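Local coordinates for programmed cell death 6-interacting protein (Homo sapiens, PDB 5WA1) that works in endosomal cargo sorting, membrane repair and cytokinesis, its Bro1 domain, the part modelled here, carrying the region that interacts with CHMP4 proteins, at residues E87-S98 with V366-F376. Numbering follows the deposited sequence.
Sequences ETLLRYYDQICS and VPISQKFTDLF
Asp94 OD2 is gripped twice by Ser369: the backbone N donates from 2.8 Å on the syn side, and OG, also 2.8 Å from OD2, arrives on the anti side, both from the same face of the carboxylate plane. The other oxygen, OD1, offers its syn lone pair to Ile368 N at 2.9 Å, so three donors from two consecutive residues fix the rotation of this buried carboxylate. Ser369 OG sits between its own N and carbonyl carbon (chi1 78°), which lets hydroxyl and amide converge on one oxygen. Just before them, a cis peptide bond leads into Pro367, whose ring carbons brush OD2.

Phe372 lies across the stem of the same aspartate, with Asp94 CB over one ring face in a CH-pi contact, 3.7 Å from the centroid. On the flank facing helix 137-157 and helix 164-191, Ile368 CD1 drops between Leu90 CD2 and Tyr93 CD2, the latter 3.6 Å away, while Val366 CG2 rests near Tyr93 CE2 and Cys97 SG.

Two further side chains hold the loop along the helix. Glu87 OE1 takes the Gln370 N-H almost straight (173°) at 3.0 Å. Further along, Gln95 bends at chi2 (55°) to bring its amide to the loop: OE1 accepts from Leu375 N at 2.9 Å, and NE2 points at Asp374 OD1, though that pair is modelled too close for the bond to be more than doubtful. Asp374 OD1 also receives Phe376 N in an Asx turn, and Phe376 then meets Phe103 edge-to-face.

Side-chain acceptors on helix 83-97 thus take up four backbone N-H groups of a segment without regular secondary structure, fastening the C-terminal part of the Bro1 domain to one of its early helices; the amide dipoles would probably favour a charged Asp94.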
ATOM      1  N   GLU A  87      -6.822  14.497  -1.027  1.00 48.37           N
ATOM      2  CA  GLU A  87      -7.425  15.241   0.076  1.00 57.67           C
ATOM      3  C   GLU A  87      -8.935  15.355  -0.082  1.00 58.01           C
ATOM      4  O   GLU A  87      -9.662  15.330   0.917  1.00 55.25           O
ATOM      5  CB  GLU A  87      -6.793  16.631   0.192  1.00 61.90           C
ATOM      6  CG  GLU A  87      -5.418  16.627   0.851  1.00 74.68           C
ATOM      7  CD  GLU A  87      -5.455  16.111   2.283  1.00 80.25           C
ATOM      8  OE1 GLU A  87      -6.456  16.369   2.989  1.00 66.58           O
ATOM      9  OE2 GLU A  87      -4.486  15.437   2.700  1.00 79.95           O
ATOM     10  N   THR A  88      -9.427  15.471  -1.320  1.00 53.91           N
ATOM     11  CA  THR A  88     -10.872  15.485  -1.529  1.00 59.83           C
ATOM     12  C   THR A  88     -11.497  14.152  -1.135  1.00 62.81           C
ATOM     13  O   THR A  88     -12.536  14.113  -0.460  1.00 53.99           O
ATOM     14  CB  THR A  88     -11.192  15.821  -2.985  1.00 60.51           C
ATOM     15  OG1 THR A  88     -10.657  17.111  -3.302  1.00 56.50           O
ATOM     16  CG2 THR A  88     -12.702  15.834  -3.206  1.00 63.91           C
ATOM     17  N   LEU A  89     -10.871  13.044  -1.536  1.00 54.82           N
ATOM     18  CA  LEU A  89     -11.323  11.733  -1.083  1.00 54.30           C
ATOM     19  C   LEU A  89     -11.254  11.629   0.434  1.00 47.53           C
ATOM     20  O   LEU A  89     -12.207  11.177   1.080  1.00 51.55           O
ATOM     21  CB  LEU A  89     -10.476  10.634  -1.729  1.00 56.22           C
ATOM     22  CG  LEU A  89     -11.146   9.895  -2.878  1.00 53.37           C
ATOM     23  CD1 LEU A  89     -10.165   8.944  -3.532  1.00 48.60           C
ATOM     24  CD2 LEU A  89     -12.382   9.154  -2.377  1.00 51.28           C
ATOM     25  N   LEU A  90     -10.111  12.011   1.015  1.00 47.94           N
ATOM     26  CA  LEU A  90      -9.957  11.954   2.465  1.00 53.09           C
ATOM     27  C   LEU A  90     -11.014  12.798   3.158  1.00 56.55           C
ATOM     28  O   LEU A  90     -11.617  12.370   4.151  1.00 55.97           O
ATOM     29  CB  LEU A  90      -8.565  12.429   2.864  1.00 51.54           C
ATOM     30  CG  LEU A  90      -7.417  11.568   2.345  1.00 54.54           C
ATOM     31  CD1 LEU A  90      -6.092  12.175   2.764  1.00 55.99           C
ATOM     32  CD2 LEU A  90      -7.560  10.147   2.849  1.00 51.79           C
ATOM     33  N   ARG A  91     -11.251  14.007   2.646  1.00 56.41           N
ATOM     34  CA  ARG A  91     -12.265  14.872   3.234  1.00 55.82           C
ATOM     35  C   ARG A  91     -13.642  14.224   3.168  1.00 66.36           C
ATOM     36  O   ARG A  91     -14.410  14.280   4.138  1.00 58.30           O
ATOM     37  CB  ARG A  91     -12.273  16.228   2.529  1.00 57.53           C
ATOM     38  CG  ARG A  91     -13.328  17.181   3.081  1.00 65.15           C
ATOM     39  CD  ARG A  91     -13.544  18.393   2.183  1.00 71.99           C
ATOM     40  NE  ARG A  91     -14.759  19.115   2.558  1.00 80.86           N
ATOM     41  CZ  ARG A  91     -15.297  20.104   1.852  1.00 81.53           C
ATOM     42  NH1 ARG A  91     -14.727  20.506   0.722  1.00 82.42           N
ATOM     43  NH2 ARG A  91     -16.408  20.691   2.275  1.00 77.72           N
ATOM     44  N   TYR A  92     -13.974  13.597   2.037  1.00 54.65           N
ATOM     45  CA  TYR A  92     -15.292  12.983   1.921  1.00 62.77           C
ATOM     46  C   TYR A  92     -15.430  11.786   2.859  1.00 58.81           C
ATOM     47  O   TYR A  92     -16.517  11.554   3.401  1.00 60.22           O
ATOM     48  CB  TYR A  92     -15.565  12.591   0.465  1.00 56.46           C
ATOM     49  CG  TYR A  92     -16.883  11.884   0.249  1.00 59.34           C
ATOM     50  CD1 TYR A  92     -18.091  12.543   0.466  1.00 62.62           C
ATOM     51  CD2 TYR A  92     -16.923  10.557  -0.164  1.00 57.82           C
ATOM     52  CE1 TYR A  92     -19.300  11.899   0.278  1.00 72.46           C
ATOM     53  CE2 TYR A  92     -18.135   9.901  -0.355  1.00 60.51           C
ATOM     54  CZ  TYR A  92     -19.318  10.579  -0.132  1.00 67.36           C
ATOM     55  OH  TYR A  92     -20.524   9.943  -0.316  1.00 64.96           O
ATOM     56  N   TYR A  93     -14.347  11.037   3.090  1.00 57.56           N
ATOM     57  CA  TYR A  93     -14.399   9.967   4.084  1.00 52.52           C
ATOM     58  C   TYR A  93     -14.633  10.521   5.482  1.00 55.20           C
ATOM     59  O   TYR A  93     -15.444   9.980   6.242  1.00 60.97           O
ATOM     60  CB  TYR A  93     -13.111   9.137   4.054  1.00 49.77           C
ATOM     61  CG  TYR A  93     -13.129   8.002   5.049  1.00 57.22           C
ATOM     62  CD1 TYR A  93     -13.824   6.832   4.780  1.00 49.40           C
ATOM     63  CD2 TYR A  93     -12.461   8.104   6.266  1.00 63.32           C
ATOM     64  CE1 TYR A  93     -13.849   5.789   5.687  1.00 57.20           C
ATOM     65  CE2 TYR A  93     -12.477   7.061   7.181  1.00 58.50           C
ATOM     66  CZ  TYR A  93     -13.172   5.908   6.885  1.00 60.06           C
ATOM     67  OH  TYR A  93     -13.198   4.870   7.791  1.00 69.94           O
ATOM     68  N   ASP A  94     -13.932  11.599   5.844  1.00 64.63           N
ATOM     69  CA  ASP A  94     -14.155  12.222   7.145  1.00 62.90           C
ATOM     70  C   ASP A  94     -15.599  12.684   7.297  1.00 67.04           C
ATOM     71  O   ASP A  94     -16.199  12.525   8.365  1.00 69.42           O
ATOM     72  CB  ASP A  94     -13.207  13.407   7.341  1.00 70.51           C
ATOM     73  CG  ASP A  94     -11.776  12.983   7.613  1.00 85.93           C
ATOM     74  OD1 ASP A  94     -11.551  11.789   7.909  1.00 89.05           O
ATOM     75  OD2 ASP A  94     -10.879  13.850   7.543  1.00 88.00           O
ATOM     76  N   GLN A  95     -16.173  13.254   6.238  1.00 69.34           N
ATOM     77  CA  GLN A  95     -17.514  13.814   6.352  1.00 70.88           C
ATOM     78  C   GLN A  95     -18.547  12.718   6.581  1.00 71.63           C
ATOM     79  O   GLN A  95     -19.424  12.858   7.441  1.00 83.90           O
ATOM     80  CB  GLN A  95     -17.845  14.635   5.107  1.00 67.18           C
ATOM     81  CG  GLN A  95     -19.006  15.604   5.297  1.00 81.65           C
ATOM     82  CD  GLN A  95     -18.794  16.547   6.465  1.00 81.96           C
ATOM     83  OE1 GLN A  95     -18.164  17.598   6.327  1.00 79.95           O
ATOM     84  NE2 GLN A  95     -19.322  16.174   7.626  1.00 82.19           N
ATOM     85  N   ILE A  96     -18.436  11.606   5.852  1.00 72.51           N
ATOM     86  CA  ILE A  96     -19.393  10.510   5.996  1.00 73.28           C
ATOM     87  C   ILE A  96     -19.305   9.888   7.388  1.00 74.19           C
ATOM     88  O   ILE A  96     -20.332   9.599   8.019  1.00 77.97           O
ATOM     89  CB  ILE A  96     -19.170   9.464   4.893  1.00 79.10           C
ATOM     90  CG1 ILE A  96     -19.357  10.100   3.512  1.00 81.83           C
ATOM     91  CG2 ILE A  96     -20.107   8.285   5.079  1.00 78.33           C
ATOM     92  CD1 ILE A  96     -20.748  10.616   3.248  1.00 89.79           C
ATOM     93  N   CYS A  97     -18.088   9.664   7.890  1.00 74.07           N
ATOM     94  CA  CYS A  97     -17.956   9.130   9.241  1.00 75.95           C
ATOM     95  C   CYS A  97     -18.603  10.056  10.267  1.00 87.91           C
ATOM     96  O   CYS A  97     -19.263   9.592  11.203  1.00 88.61           O
ATOM     97  CB  CYS A  97     -16.485   8.892   9.570  1.00 73.08           C
ATOM     98  SG  CYS A  97     -15.718   7.656   8.503  1.00 77.21           S
ATOM     99  N   SER A  98     -18.459  11.372  10.085  1.00 90.27           N
ATOM    100  CA  SER A  98     -18.996  12.356  11.021  1.00 96.49           C
ATOM    101  C   SER A  98     -20.509  12.512  10.934  1.00110.20           C
ATOM    102  O   SER A  98     -21.077  13.292  11.706  1.00118.44           O
ATOM    103  CB  SER A  98     -18.336  13.717  10.782  1.00 98.12           C
ATOM    104  OG  SER A  98     -16.994  13.726  11.222  1.00101.53           O
ATOM    105  N   VAL A 366     -10.133   9.418  12.120  1.00 72.22           N
ATOM    106  CA  VAL A 366     -10.872  10.583  11.662  1.00 82.52           C
ATOM    107  C   VAL A 366     -10.653  11.731  12.641  1.00 92.24           C
ATOM    108  O   VAL A 366     -10.877  11.570  13.840  1.00 88.68           O
ATOM    109  CB  VAL A 366     -12.359  10.245  11.507  1.00 79.60           C
ATOM    110  CG1 VAL A 366     -13.152  11.476  11.087  1.00 81.80           C
ATOM    111  CG2 VAL A 366     -12.532   9.113  10.506  1.00 73.06           C
ATOM    112  N   PRO A 367     -10.220  12.898  12.134  1.00102.81           N
ATOM    113  CA  PRO A 367     -10.045  13.218  10.710  1.00 99.64           C
ATOM    114  C   PRO A 367      -8.728  12.751  10.084  1.00 85.71           C
ATOM    115  O   PRO A 367      -7.649  12.986  10.641  1.00 87.12           O
ATOM    116  CB  PRO A 367     -10.120  14.747  10.700  1.00102.50           C
ATOM    117  CG  PRO A 367      -9.526  15.136  12.014  1.00104.43           C
ATOM    118  CD  PRO A 367      -9.948  14.067  12.992  1.00104.48           C
ATOM    119  N   ILE A 368      -8.818  12.091   8.922  1.00 77.08           N
ATOM    120  CA  ILE A 368      -7.612  11.752   8.166  1.00 70.31           C
ATOM    121  C   ILE A 368      -7.280  12.798   7.110  1.00 72.38           C
ATOM    122  O   ILE A 368      -6.177  12.762   6.543  1.00 73.17           O
ATOM    123  CB  ILE A 368      -7.703  10.358   7.501  1.00 67.64           C
ATOM    124  CG1 ILE A 368      -8.848  10.271   6.483  1.00 60.34           C
ATOM    125  CG2 ILE A 368      -7.843   9.265   8.551  1.00 67.91           C
ATOM    126  CD1 ILE A 368      -8.970   8.872   5.840  1.00 55.42           C
ATOM    127  N   SER A 369      -8.183  13.736   6.836  1.00 70.70           N
ATOM    128  CA  SER A 369      -7.899  14.831   5.917  1.00 73.63           C
ATOM    129  C   SER A 369      -7.392  16.052   6.681  1.00 82.79           C
ATOM    130  O   SER A 369      -7.642  16.218   7.877  1.00 84.32           O
ATOM    131  CB  SER A 369      -9.148  15.209   5.115  1.00 67.41           C
ATOM    132  OG  SER A 369     -10.031  15.997   5.893  1.00 75.30           O
ATOM    133  N   GLN A 370      -6.680  16.919   5.964  1.00 82.93           N
ATOM    134  CA  GLN A 370      -6.120  18.123   6.563  1.00 86.94           C
ATOM    135  C   GLN A 370      -7.165  19.223   6.667  1.00 92.22           C
ATOM    136  O   GLN A 370      -8.019  19.378   5.788  1.00 91.68           O
ATOM    137  CB  GLN A 370      -4.927  18.625   5.751  1.00 89.41           C
ATOM    138  CG  GLN A 370      -3.704  17.732   5.860  1.00102.11           C
ATOM    139  CD  GLN A 370      -3.225  17.576   7.292  1.00111.03           C
ATOM    140  OE1 GLN A 370      -2.568  18.462   7.840  1.00108.36           O
ATOM    141  NE2 GLN A 370      -3.555  16.445   7.908  1.00114.80           N
ATOM    142  N   LYS A 371      -7.082  19.994   7.751  1.00 96.39           N
ATOM    143  CA  LYS A 371      -7.951  21.147   7.977  1.00 95.32           C
ATOM    144  C   LYS A 371      -9.418  20.762   7.810  1.00 93.50           C
ATOM    145  O   LYS A 371     -10.196  21.443   7.138  1.00 99.81           O
ATOM    146  CB  LYS A 371      -7.571  22.303   7.045  1.00106.09           C
ATOM    147  CG  LYS A 371      -6.200  22.907   7.321  1.00118.88           C
ATOM    148  CD  LYS A 371      -5.782  23.899   6.237  1.00127.70           C
ATOM    149  CE  LYS A 371      -5.538  23.198   4.904  1.00132.00           C
ATOM    150  NZ  LYS A 371      -4.822  24.069   3.926  1.00137.09           N
ATOM    151  N   PHE A 372      -9.792  19.640   8.418  1.00 94.50           N
ATOM    152  CA  PHE A 372     -11.151  19.147   8.271  1.00 95.58           C
ATOM    153  C   PHE A 372     -12.123  19.990   9.085  1.00102.56           C
ATOM    154  O   PHE A 372     -11.824  20.407  10.208  1.00102.14           O
ATOM    155  CB  PHE A 372     -11.251  17.683   8.696  1.00 84.13           C
ATOM    156  CG  PHE A 372     -12.664  17.165   8.721  1.00 85.77           C
ATOM    157  CD1 PHE A 372     -13.357  16.946   7.541  1.00 81.10           C
ATOM    158  CD2 PHE A 372     -13.308  16.915   9.924  1.00 87.96           C
ATOM    159  CE1 PHE A 372     -14.662  16.483   7.560  1.00 79.79           C
ATOM    160  CE2 PHE A 372     -14.608  16.446   9.949  1.00 87.85           C
ATOM    161  CZ  PHE A 372     -15.287  16.230   8.765  1.00 87.17           C
ATOM    162  N   THR A 373     -13.293  20.248   8.503  1.00102.64           N
ATOM    163  CA  THR A 373     -14.381  20.950   9.179  1.00110.29           C
ATOM    164  C   THR A 373     -15.674  20.213   8.853  1.00 99.95           C
ATOM    165  O   THR A 373     -16.076  20.159   7.688  1.00104.29           O
ATOM    166  CB  THR A 373     -14.464  22.419   8.747  1.00118.47           C
ATOM    167  OG1 THR A 373     -14.611  22.498   7.322  1.00124.79           O
ATOM    168  CG2 THR A 373     -13.212  23.189   9.165  1.00112.05           C
ATOM    169  N   ASP A 374     -16.312  19.630   9.870  1.00 98.04           N
ATOM    170  CA  ASP A 374     -17.582  18.939   9.664  1.00105.39           C
ATOM    171  C   ASP A 374     -18.646  19.931   9.211  1.00109.04           C
ATOM    172  O   ASP A 374     -18.839  20.980   9.830  1.00106.53           O
ATOM    173  CB  ASP A 374     -18.019  18.223  10.948  1.00110.01           C
ATOM    174  CG  ASP A 374     -19.387  17.532  10.823  1.00109.28           C
ATOM    175  OD1 ASP A 374     -19.870  17.315   9.691  1.00107.32           O
ATOM    176  OD2 ASP A 374     -19.980  17.190  11.871  1.00108.19           O
ATOM    177  N   LEU A 375     -19.333  19.593   8.116  1.00109.28           N
ATOM    178  CA  LEU A 375     -20.395  20.440   7.595  1.00106.25           C
ATOM    179  C   LEU A 375     -21.639  20.421   8.477  1.00116.17           C
ATOM    180  O   LEU A 375     -22.490  21.306   8.344  1.00111.08           O
ATOM    181  CB  LEU A 375     -20.759  20.002   6.177  1.00 96.61           C
ATOM    182  CG  LEU A 375     -19.783  20.367   5.060  1.00 91.17           C
ATOM    183  CD1 LEU A 375     -20.096  19.561   3.807  1.00 97.02           C
ATOM    184  CD2 LEU A 375     -19.839  21.854   4.765  1.00 93.54           C
ATOM    185  N   PHE A 376     -21.765  19.439   9.364  1.00122.53           N
ATOM    186  CA  PHE A 376     -22.897  19.315  10.272  1.00127.08           C
ATOM    187  C   PHE A 376     -22.430  19.355  11.722  1.00132.33           C
ATOM    188  O   PHE A 376     -22.960  18.652  12.586  1.00134.04           O
ATOM    189  CB  PHE A 376     -23.677  18.033   9.992  1.00127.60           C
ATOM    190  CG  PHE A 376     -24.201  17.934   8.589  1.00126.16           C
ATOM    191  CD1 PHE A 376     -23.441  17.349   7.590  1.00119.67           C
ATOM    192  CD2 PHE A 376     -25.457  18.423   8.268  1.00129.65           C
ATOM    193  CE1 PHE A 376     -23.921  17.256   6.297  1.00119.01           C
ATOM    194  CE2 PHE A 376     -25.944  18.333   6.975  1.00127.41           C
ATOM    195  CZ  PHE A 376     -25.173  17.747   5.989  1.00120.80           C
TER